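Local coordinates for protein alcohol dehydrogenase, zinc-containing (PDB 5YLN) that probably oxidises alcohols with NAD+ as a zinc-dependent dehydrogenase, each subunit pairing a zinc-bearing GroES-like domain with a Rossmann-type nucleotide-binding domain, at residues E227-E232 with F255-K260; K198-D203 with Y234-G239; V278-D283 with I290-G295; G181-A186 with I246-I251. All blocks are in the same frame, centred on the assembly; numbering follows the deposited sequence.

Interaction 1. Residues E227-E232 with F255-K260; sequences EKAIKE and FDFCQK
Apolar packing carries this contact, and Ile-230, Ala-229 and the ring of Phe-257 supply most of it. The methyl of Ala-229 lies at the ring edge, near the ring plane, with CB 3.8 Å from CZ of Phe-257. Ile-230 approaches the same ring obliquely, its CG1 3.7 Å from CE1 of Phe-257. With CG anti to the backbone N (chi1 -167°), the ring extends toward helix 226-236. A second apolar patch uses the aliphatic part of a lysine: CD1 of Ile-230 meets CD of Lys-260 at 3.8 Å.

The side-chain polar bonds of Asp-256 and Lys-260 described here stay within helix 252-261. Lys-260 bends at its last torsion (chi4 36°), and its NZ pairs with OD1 of Asp-256 at 3.1 Å in a weakly hydrogen-bonded salt bridge. The same OD1 receives NE2 of Gln-259 at 3.0 Å through its anti lone pair; Gln-259 also reaches the backbone of Glu-279 and Asp-281.

The short helical segments run at 35° to each other with axes 10.8 Å apart. Between 227-232 and 255-260 cohesion therefore rests on hydrophobic contact, with Tyr-234 OH to Lys-260 O a nearby polar link, while the charge of Lys-260 is probably offset by Asp-256.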
# COMPACT_ATOMS: atom_id res chain seq x y z
N GLU A 227 -23.14 -9.66 3.22
CA GLU A 227 -23.27 -9.04 4.54
C GLU A 227 -23.05 -10.06 5.65
O GLU A 227 -22.35 -9.79 6.64
CB GLU A 227 -24.66 -8.40 4.67
CG GLU A 227 -24.91 -7.78 6.04
CD GLU A 227 -26.17 -6.92 6.10
OE1 GLU A 227 -26.37 -6.24 7.14
OE2 GLU A 227 -26.97 -6.92 5.14
N LYS A 228 -23.65 -11.25 5.51
CA LYS A 228 -23.48 -12.29 6.51
C LYS A 228 -22.03 -12.76 6.57
O LYS A 228 -21.53 -13.11 7.65
CB LYS A 228 -24.44 -13.44 6.20
CG LYS A 228 -24.29 -14.66 7.07
CD LYS A 228 -25.18 -15.77 6.52
CE LYS A 228 -24.73 -17.14 7.00
NZ LYS A 228 -23.32 -17.47 6.57
N ALA A 229 -21.34 -12.77 5.43
CA ALA A 229 -19.93 -13.15 5.40
C ALA A 229 -19.07 -12.12 6.12
O ALA A 229 -18.16 -12.48 6.89
CB ALA A 229 -19.45 -13.31 3.96
N ILE A 230 -19.31 -10.83 5.85
CA ILE A 230 -18.59 -9.74 6.49
C ILE A 230 -18.78 -9.81 8.00
O ILE A 230 -17.81 -9.76 8.77
CB ILE A 230 -19.04 -8.39 5.91
CG1 ILE A 230 -18.62 -8.29 4.43
CG2 ILE A 230 -18.47 -7.23 6.70
CD1 ILE A 230 -19.34 -7.21 3.61
N LYS A 231 -20.03 -9.96 8.45
CA LYS A 231 -20.30 -10.18 9.87
C LYS A 231 -19.47 -11.33 10.41
O LYS A 231 -18.78 -11.20 11.42
CB LYS A 231 -21.78 -10.47 10.10
CG LYS A 231 -22.67 -9.25 10.14
CD LYS A 231 -24.00 -9.60 10.84
CE LYS A 231 -25.21 -9.03 10.10
NZ LYS A 231 -25.10 -7.56 9.92
N GLU A 232 -19.53 -12.47 9.73
CA GLU A 232 -18.85 -13.67 10.20
C GLU A 232 -17.35 -13.45 10.31
O GLU A 232 -16.71 -13.93 11.25
CB GLU A 232 -19.17 -14.83 9.26
CG GLU A 232 -18.46 -16.11 9.62
CD GLU A 232 -19.04 -17.31 8.90
OE1 GLU A 232 -20.03 -17.13 8.14
OE2 GLU A 232 -18.49 -18.43 9.09
N PHE A 255 -12.59 -6.98 -4.75
CA PHE A 255 -11.85 -5.86 -4.18
C PHE A 255 -12.70 -5.15 -3.15
O PHE A 255 -12.20 -4.75 -2.09
CB PHE A 255 -11.39 -4.87 -5.25
CG PHE A 255 -10.69 -3.66 -4.66
CD1 PHE A 255 -9.33 -3.70 -4.34
CD2 PHE A 255 -11.39 -2.49 -4.38
CE1 PHE A 255 -8.69 -2.61 -3.79
CE2 PHE A 255 -10.75 -1.39 -3.83
CZ PHE A 255 -9.40 -1.45 -3.53
N ASP A 256 -14.00 -5.00 -3.44
CA ASP A 256 -14.87 -4.30 -2.51
C ASP A 256 -15.02 -5.07 -1.20
O ASP A 256 -15.01 -4.48 -0.11
CB ASP A 256 -16.23 -4.08 -3.14
CG ASP A 256 -17.16 -3.32 -2.23
OD1 ASP A 256 -16.81 -2.19 -1.82
OD2 ASP A 256 -18.24 -3.86 -1.90
N PHE A 257 -15.17 -6.40 -1.28
CA PHE A 257 -15.23 -7.24 -0.09
C PHE A 257 -13.98 -7.06 0.77
O PHE A 257 -14.07 -6.87 1.99
CB PHE A 257 -15.39 -8.70 -0.51
CG PHE A 257 -15.77 -9.63 0.60
CD1 PHE A 257 -17.11 -9.84 0.92
CD2 PHE A 257 -14.81 -10.32 1.31
CE1 PHE A 257 -17.46 -10.71 1.95
CE2 PHE A 257 -15.15 -11.18 2.32
CZ PHE A 257 -16.47 -11.38 2.65
N CYS A 258 -12.81 -7.12 0.14
CA CYS A 258 -11.54 -6.97 0.86
C CYS A 258 -11.50 -5.68 1.65
O CYS A 258 -11.01 -5.66 2.79
CB CYS A 258 -10.38 -7.03 -0.12
SG CYS A 258 -9.96 -8.69 -0.62
N GLN A 259 -11.99 -4.58 1.07
CA GLN A 259 -11.84 -3.31 1.76
C GLN A 259 -12.85 -3.17 2.89
O GLN A 259 -12.65 -2.34 3.77
CB GLN A 259 -11.93 -2.14 0.76
CG GLN A 259 -13.28 -1.82 0.22
CD GLN A 259 -13.26 -0.61 -0.71
OE1 GLN A 259 -12.33 0.20 -0.69
NE2 GLN A 259 -14.30 -0.49 -1.55
N LYS A 260 -13.87 -4.02 2.92
CA LYS A 260 -14.83 -4.02 4.01
C LYS A 260 -14.39 -4.85 5.22
O LYS A 260 -14.94 -4.67 6.32
CB LYS A 260 -16.19 -4.52 3.50
CG LYS A 260 -16.83 -3.52 2.54
CD LYS A 260 -18.33 -3.70 2.48
CE LYS A 260 -19.04 -2.45 1.96
NZ LYS A 260 -18.26 -1.76 0.90

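Interaction 2. Residues K198-D203 with Y234-G239; sequences KLIMVD and YDLTDG
Leu-236, which has the largest area buried here, meets strand 198-203 from the last turn of helix 226-236. Its CD1 methyl lies 4.1 Å from CD1 of Ile-200, the two branched side chains meeting at a slant through their outermost carbons. The CA-CB bonds of both residues are directed at the opposing segment. Val-221 of strand 219-222 also packs on Ile-200, and His-219 of that strand on Leu-236.

This is helix-on-sheet packing of the Rossmann type: strand 198-203 belongs to the six-stranded parallel sheet, between 219-222 and 174-178, and helix 226-236 covers one of its faces.

Lys-198, at the start of the strand, adds the CD and CE carbons of its chain. CE comes within 3.1 Å of the backbone O of Leu-236, close for a carbon and an oxygen, and CD follows at 3.5 Å. NZ is 3.6 Å from that O and makes no hydrogen bond to it; the bend at chi4 (63°) turns the ammonium off the extended line of the chain. The carboxylate of Asp-238 carries the opposite charge, but its OD2 remains 6.1 Å from NZ of Lys-198, too far for a salt bridge.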
# COMPACT_ATOMS: atom_id res chain seq x y z
N LYS A 198 -5.22 -17.42 11.83
CA LYS A 198 -6.45 -17.66 11.09
C LYS A 198 -6.20 -17.51 9.61
O LYS A 198 -5.61 -16.51 9.16
CB LYS A 198 -7.57 -16.70 11.53
CG LYS A 198 -8.11 -17.01 12.91
CD LYS A 198 -9.35 -16.21 13.23
CE LYS A 198 -10.01 -16.74 14.49
NZ LYS A 198 -9.14 -16.60 15.69
N LEU A 199 -6.62 -18.51 8.86
CA LEU A 199 -6.57 -18.53 7.40
C LEU A 199 -8.00 -18.78 6.96
O LEU A 199 -8.46 -19.93 6.94
CB LEU A 199 -5.64 -19.61 6.88
CG LEU A 199 -4.19 -19.23 6.65
CD1 LEU A 199 -3.38 -20.49 6.39
CD2 LEU A 199 -4.12 -18.30 5.49
N ILE A 200 -8.69 -17.71 6.62
CA ILE A 200 -10.11 -17.75 6.31
C ILE A 200 -10.26 -17.74 4.79
O ILE A 200 -9.90 -16.77 4.12
CB ILE A 200 -10.83 -16.57 6.96
CG1 ILE A 200 -10.46 -16.52 8.45
CG2 ILE A 200 -12.33 -16.67 6.72
CD1 ILE A 200 -10.71 -15.18 9.13
N MET A 201 -10.75 -18.84 4.22
CA MET A 201 -11.02 -18.86 2.78
C MET A 201 -12.44 -18.38 2.54
O MET A 201 -13.38 -18.86 3.19
CB MET A 201 -10.82 -20.26 2.19
CG MET A 201 -10.82 -20.28 0.64
SD MET A 201 -9.27 -19.69 -0.12
CE MET A 201 -8.17 -20.19 1.15
N VAL A 202 -12.59 -17.44 1.62
CA VAL A 202 -13.88 -16.87 1.25
C VAL A 202 -14.10 -17.15 -0.23
O VAL A 202 -13.22 -16.87 -1.06
CB VAL A 202 -13.93 -15.35 1.54
CG1 VAL A 202 -15.31 -14.77 1.19
CG2 VAL A 202 -13.60 -15.11 2.98
N ASP A 203 -15.27 -17.71 -0.55
CA ASP A 203 -15.65 -18.06 -1.92
C ASP A 203 -17.16 -18.32 -1.96
O ASP A 203 -17.82 -18.43 -0.92
CB ASP A 203 -14.83 -19.26 -2.42
CG ASP A 203 -14.82 -19.38 -3.93
OD1 ASP A 203 -15.91 -19.56 -4.52
OD2 ASP A 203 -13.73 -19.30 -4.54
N TYR A 234 -15.85 -10.55 10.84
CA TYR A 234 -15.61 -9.68 12.00
C TYR A 234 -15.82 -10.44 13.30
O TYR A 234 -15.16 -10.14 14.30
CB TYR A 234 -16.50 -8.43 11.93
CG TYR A 234 -15.84 -7.31 11.16
CD1 TYR A 234 -14.78 -6.62 11.71
CD2 TYR A 234 -16.26 -6.97 9.88
CE1 TYR A 234 -14.14 -5.61 11.02
CE2 TYR A 234 -15.63 -5.95 9.17
CZ TYR A 234 -14.56 -5.28 9.74
OH TYR A 234 -13.92 -4.26 9.06
N ASP A 235 -16.70 -11.44 13.30
CA ASP A 235 -16.87 -12.27 14.49
C ASP A 235 -15.64 -13.13 14.76
O ASP A 235 -15.31 -13.37 15.92
CB ASP A 235 -18.13 -13.13 14.34
CG ASP A 235 -19.41 -12.33 14.54
OD1 ASP A 235 -19.32 -11.16 15.00
OD2 ASP A 235 -20.50 -12.86 14.24
N LEU A 236 -14.94 -13.57 13.71
CA LEU A 236 -13.74 -14.39 13.91
C LEU A 236 -12.55 -13.58 14.38
O LEU A 236 -11.62 -14.14 14.95
CB LEU A 236 -13.38 -15.13 12.61
CG LEU A 236 -14.39 -16.20 12.17
CD1 LEU A 236 -14.16 -16.62 10.72
CD2 LEU A 236 -14.33 -17.40 13.12
N THR A 237 -12.58 -12.26 14.17
CA THR A 237 -11.47 -11.39 14.46
C THR A 237 -11.77 -10.45 15.62
O THR A 237 -11.14 -9.40 15.74
CB THR A 237 -11.06 -10.61 13.21
OG1 THR A 237 -12.23 -9.99 12.65
CG2 THR A 237 -10.46 -11.55 12.19
N ASP A 238 -12.74 -10.81 16.46
CA ASP A 238 -13.07 -10.05 17.68
C ASP A 238 -13.46 -8.62 17.35
O ASP A 238 -13.08 -7.68 18.06
CB ASP A 238 -11.91 -10.07 18.68
CG ASP A 238 -11.54 -11.46 19.12
OD1 ASP A 238 -12.45 -12.26 19.45
OD2 ASP A 238 -10.33 -11.77 19.14
N GLY A 239 -14.19 -8.43 16.25
CA GLY A 239 -14.60 -7.09 15.88
C GLY A 239 -13.53 -6.23 15.23
O GLY A 239 -13.82 -5.08 14.90

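Interaction 3. Residues V278-D283 with I290-G295; sequences VEFDLD and INVTTG
The ring of Phe-280 overlaps the side chains of Val-292 and Ile-290 with its CE1 corner. CE1 of Phe-280 lies 3.9 Å from CG2 of Val-292, and the neighbouring CZ is 4.0 Å from the same methyl, so one valine branch spans two adjacent ring carbons. The approach is oblique to the ring. Ile-290 touches differently: its CD1 lies at the edge of the ring, near its plane, 4.2 Å from CE1 of Phe-280.

The torsions are consistent with this. Phe-280 holds CG anti to its backbone N (chi1 -177°), which carries the ring out from strand 278-280, and the two aliphatic chains come to it from the opposite direction. Ile-290 has CG1 between its backbone N and carbonyl carbon (chi1 64°), and from there CD1 reaches the ring.

All three residues are buried, and the contact between them is wholly apolar. The CA atoms of Phe-280 and Val-292, the nearest pair, are still 9.9 Å apart, so side chains rather than paired backbones join the two segments. Leu-285 packs on both Phe-280 and Ile-290, and Phe-255 of helix 252-261 touches Phe-280 and Val-292.

Residues of both segments also pair in an antiparallel ladder with the second subunit. The contact thus belongs to the dimer-forming edge of a Rossmann-type domain, where the sheet continues from one subunit into the next.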
# COMPACT_ATOMS: atom_id res chain seq x y z
N VAL A 278 -11.59 0.20 -9.91
CA VAL A 278 -12.44 -0.13 -8.78
C VAL A 278 -12.69 1.13 -7.97
O VAL A 278 -11.95 2.11 -8.06
CB VAL A 278 -11.84 -1.25 -7.92
CG1 VAL A 278 -11.75 -2.57 -8.73
CG2 VAL A 278 -10.47 -0.82 -7.38
N GLU A 279 -13.76 1.10 -7.18
CA GLU A 279 -14.08 2.19 -6.27
C GLU A 279 -13.40 1.95 -4.93
O GLU A 279 -13.73 1.00 -4.20
CB GLU A 279 -15.60 2.35 -6.09
CG GLU A 279 -15.94 3.51 -5.15
CD GLU A 279 -17.27 4.17 -5.47
OE1 GLU A 279 -18.11 4.30 -4.56
OE2 GLU A 279 -17.47 4.57 -6.64
N PHE A 280 -12.45 2.81 -4.60
CA PHE A 280 -11.68 2.75 -3.37
C PHE A 280 -12.32 3.71 -2.36
O PHE A 280 -12.39 4.91 -2.61
CB PHE A 280 -10.23 3.12 -3.67
CG PHE A 280 -9.33 3.03 -2.51
CD1 PHE A 280 -9.44 1.98 -1.61
CD2 PHE A 280 -8.33 3.98 -2.33
CE1 PHE A 280 -8.59 1.90 -0.53
CE2 PHE A 280 -7.48 3.89 -1.25
CZ PHE A 280 -7.61 2.85 -0.35
N ASP A 281 -12.79 3.17 -1.22
CA ASP A 281 -13.58 3.92 -0.25
C ASP A 281 -12.71 4.77 0.68
O ASP A 281 -12.79 4.68 1.91
CB ASP A 281 -14.44 2.97 0.58
CG ASP A 281 -15.57 2.37 -0.20
OD1 ASP A 281 -15.91 2.92 -1.27
OD2 ASP A 281 -16.12 1.34 0.25
N LEU A 282 -11.91 5.65 0.07
CA LEU A 282 -11.00 6.49 0.85
C LEU A 282 -11.73 7.35 1.88
O LEU A 282 -11.14 7.73 2.89
CB LEU A 282 -10.17 7.38 -0.09
CG LEU A 282 -8.67 7.13 -0.20
CD1 LEU A 282 -8.04 8.21 -1.05
CD2 LEU A 282 -7.98 7.03 1.16
N ASP A 283 -13.02 7.67 1.65
CA ASP A 283 -13.78 8.41 2.66
C ASP A 283 -13.85 7.65 3.97
O ASP A 283 -13.83 8.25 5.05
CB ASP A 283 -15.19 8.76 2.15
CG ASP A 283 -15.95 7.57 1.55
OD1 ASP A 283 -15.32 6.72 0.88
OD2 ASP A 283 -17.19 7.50 1.73
N ILE A 290 -4.69 1.70 6.54
CA ILE A 290 -4.61 0.49 5.73
C ILE A 290 -3.67 0.69 4.55
O ILE A 290 -3.28 1.81 4.21
CB ILE A 290 -5.99 0.02 5.24
CG1 ILE A 290 -6.59 1.08 4.32
CG2 ILE A 290 -6.90 -0.32 6.43
CD1 ILE A 290 -7.38 0.50 3.20
N ASN A 291 -3.31 -0.41 3.94
CA ASN A 291 -2.44 -0.43 2.78
C ASN A 291 -3.14 -1.25 1.70
O ASN A 291 -3.92 -2.16 1.99
CB ASN A 291 -1.06 -1.06 3.11
CG ASN A 291 -0.45 -0.51 4.37
OD1 ASN A 291 -0.06 0.66 4.42
ND2 ASN A 291 -0.34 -1.35 5.41
N VAL A 292 -2.85 -0.91 0.46
CA VAL A 292 -3.31 -1.70 -0.67
C VAL A 292 -2.09 -1.92 -1.54
O VAL A 292 -1.42 -0.96 -1.92
CB VAL A 292 -4.43 -1.00 -1.47
CG1 VAL A 292 -4.88 -1.87 -2.65
CG2 VAL A 292 -5.61 -0.62 -0.54
N THR A 293 -1.76 -3.18 -1.81
CA THR A 293 -0.61 -3.46 -2.64
C THR A 293 -1.05 -4.16 -3.92
O THR A 293 -2.02 -4.91 -3.93
CB THR A 293 0.44 -4.32 -1.93
OG1 THR A 293 -0.12 -5.60 -1.62
CG2 THR A 293 0.96 -3.63 -0.63
N THR A 294 -0.29 -3.92 -4.97
CA THR A 294 -0.43 -4.63 -6.22
C THR A 294 0.93 -5.16 -6.63
O THR A 294 1.98 -4.79 -6.08
CB THR A 294 -0.97 -3.72 -7.32
OG1 THR A 294 0.11 -2.91 -7.80
CG2 THR A 294 -2.10 -2.81 -6.79
N GLY A 295 0.91 -6.00 -7.64
CA GLY A 295 2.15 -6.40 -8.26
C GLY A 295 1.97 -7.48 -9.30
O GLY A 295 0.99 -8.24 -9.31

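Interaction 4. Residues G181-A186 with I246-I251; sequences GPVGLA and IEAVGI
A small apolar contact sets the start of helix 182-191 against the loop that follows strand 242-247, at the C-terminal ends of the parallel strands in the Rossmann-type domain. Gly-181 and Gly-184 fit the GxGxxG pattern of a strand-turn-helix, consistent with a dinucleotide-binding loop, though this is the apo form.

Closeness is the main evidence: Gly-184 and Ala-248 have CA atoms 5.3 Å apart. The methyl of Ala-248 rests on the bare backbone of Gly-184, with CB 3.8 Å from both N and CA of that glycine. Having no side chain, Gly-184 exposes its main chain to this methyl. Val-183 adds a looser touch at the margin, its CG1 4.4 Å from CB of Ala-248. Its side chain also lies about 7 Å from a bound zinc ion and about 6 Å from the side chain of the zinc ligand Cys-42, which places the contact near the zinc site of Cys-42 and His-64.

Beyond Ala-248, the loop folds back on the carboxylate of Glu-247. The N-H of Val-249 reaches Glu-247 OE1 at 3.2 Å with an angle of 158° at the hydrogen, arriving from above the carboxylate plane, 60° out of it.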
# COMPACT_ATOMS: atom_id res chain seq x y z
N GLY A 181 -9.92 -20.26 -6.20
CA GLY A 181 -9.38 -20.88 -7.39
C GLY A 181 -7.90 -21.16 -7.23
O GLY A 181 -7.36 -21.11 -6.12
N PRO A 182 -7.20 -21.43 -8.34
CA PRO A 182 -5.77 -21.82 -8.24
C PRO A 182 -4.86 -20.81 -7.52
O PRO A 182 -4.03 -21.22 -6.69
CB PRO A 182 -5.38 -22.04 -9.70
CG PRO A 182 -6.69 -22.52 -10.35
CD PRO A 182 -7.77 -21.68 -9.68
N VAL A 183 -4.96 -19.52 -7.83
CA VAL A 183 -4.04 -18.55 -7.21
C VAL A 183 -4.37 -18.39 -5.73
O VAL A 183 -3.47 -18.24 -4.89
CB VAL A 183 -4.07 -17.20 -7.95
CG1 VAL A 183 -3.16 -16.18 -7.24
CG2 VAL A 183 -3.65 -17.38 -9.41
N GLY A 184 -5.65 -18.46 -5.38
CA GLY A 184 -6.02 -18.39 -3.98
C GLY A 184 -5.48 -19.56 -3.18
O GLY A 184 -4.99 -19.38 -2.06
N LEU A 185 -5.57 -20.77 -3.74
CA LEU A 185 -5.02 -21.95 -3.06
C LEU A 185 -3.50 -21.87 -2.96
O LEU A 185 -2.92 -22.26 -1.94
CB LEU A 185 -5.45 -23.22 -3.79
CG LEU A 185 -6.95 -23.49 -3.64
CD1 LEU A 185 -7.48 -24.61 -4.58
CD2 LEU A 185 -7.26 -23.78 -2.15
N ALA A 186 -2.84 -21.35 -4.01
CA ALA A 186 -1.40 -21.20 -3.97
C ALA A 186 -0.97 -20.24 -2.86
O ALA A 186 0.01 -20.49 -2.15
CB ALA A 186 -0.89 -20.71 -5.32
N ILE A 246 -6.15 -11.12 1.00
CA ILE A 246 -5.52 -11.46 -0.27
C ILE A 246 -6.64 -11.58 -1.30
O ILE A 246 -7.46 -12.51 -1.24
CB ILE A 246 -4.72 -12.77 -0.16
CG1 ILE A 246 -3.61 -12.63 0.89
CG2 ILE A 246 -4.18 -13.18 -1.52
CD1 ILE A 246 -2.92 -13.94 1.25
N GLU A 247 -6.68 -10.62 -2.24
CA GLU A 247 -7.67 -10.59 -3.32
C GLU A 247 -7.14 -11.42 -4.48
O GLU A 247 -6.24 -10.98 -5.20
CB GLU A 247 -7.93 -9.14 -3.74
CG GLU A 247 -9.27 -8.85 -4.44
CD GLU A 247 -9.34 -9.35 -5.89
OE1 GLU A 247 -8.33 -9.81 -6.46
OE2 GLU A 247 -10.43 -9.26 -6.48
N ALA A 248 -7.68 -12.62 -4.67
CA ALA A 248 -7.20 -13.54 -5.69
C ALA A 248 -8.27 -13.82 -6.74
O ALA A 248 -8.41 -14.95 -7.21
CB ALA A 248 -6.71 -14.86 -5.08
N VAL A 249 -9.05 -12.81 -7.12
CA VAL A 249 -10.05 -13.01 -8.17
C VAL A 249 -9.94 -11.92 -9.22
O VAL A 249 -9.97 -12.20 -10.42
CB VAL A 249 -11.48 -13.06 -7.60
CG1 VAL A 249 -12.49 -13.21 -8.73
CG2 VAL A 249 -11.61 -14.22 -6.66
N GLY A 250 -9.83 -10.67 -8.79
CA GLY A 250 -9.62 -9.60 -9.75
C GLY A 250 -10.89 -8.98 -10.32
O GLY A 250 -10.89 -8.57 -11.48
N ILE A 251 -11.96 -8.89 -9.55
CA ILE A 251 -13.14 -8.16 -10.01
C ILE A 251 -13.50 -7.12 -8.96
O ILE A 251 -13.05 -7.19 -7.80
CB ILE A 251 -14.34 -9.11 -10.29
CG1 ILE A 251 -14.78 -9.84 -9.02
CG2 ILE A 251 -14.02 -10.07 -11.45
CD1 ILE A 251 -16.18 -10.40 -9.11

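Overall arrangement
From the N terminus, the chain first enters interaction 4 at 181-186, on helix 182-191, which closes a long loop only at 246-251. Interaction 2, tying strand 198-203 to the end of helix 226-236, is nested inside that loop. Interaction 1 starts at 227-232, within the span of interaction 2, and ends on helix 252-261, so it crosses both interaction 2 and interaction 4; helix 226-236 serves interactions 1 and 2 alike. Interaction 3 comes last, in series, closing a short loop at edge strand 291-293 of the parallel sheet. Interaction 1 is the hub: it touches interaction 2 through Tyr-234, interaction 3 through Gln-259, and interaction 4 where Cys-258 SG packs on Glu-247 CB.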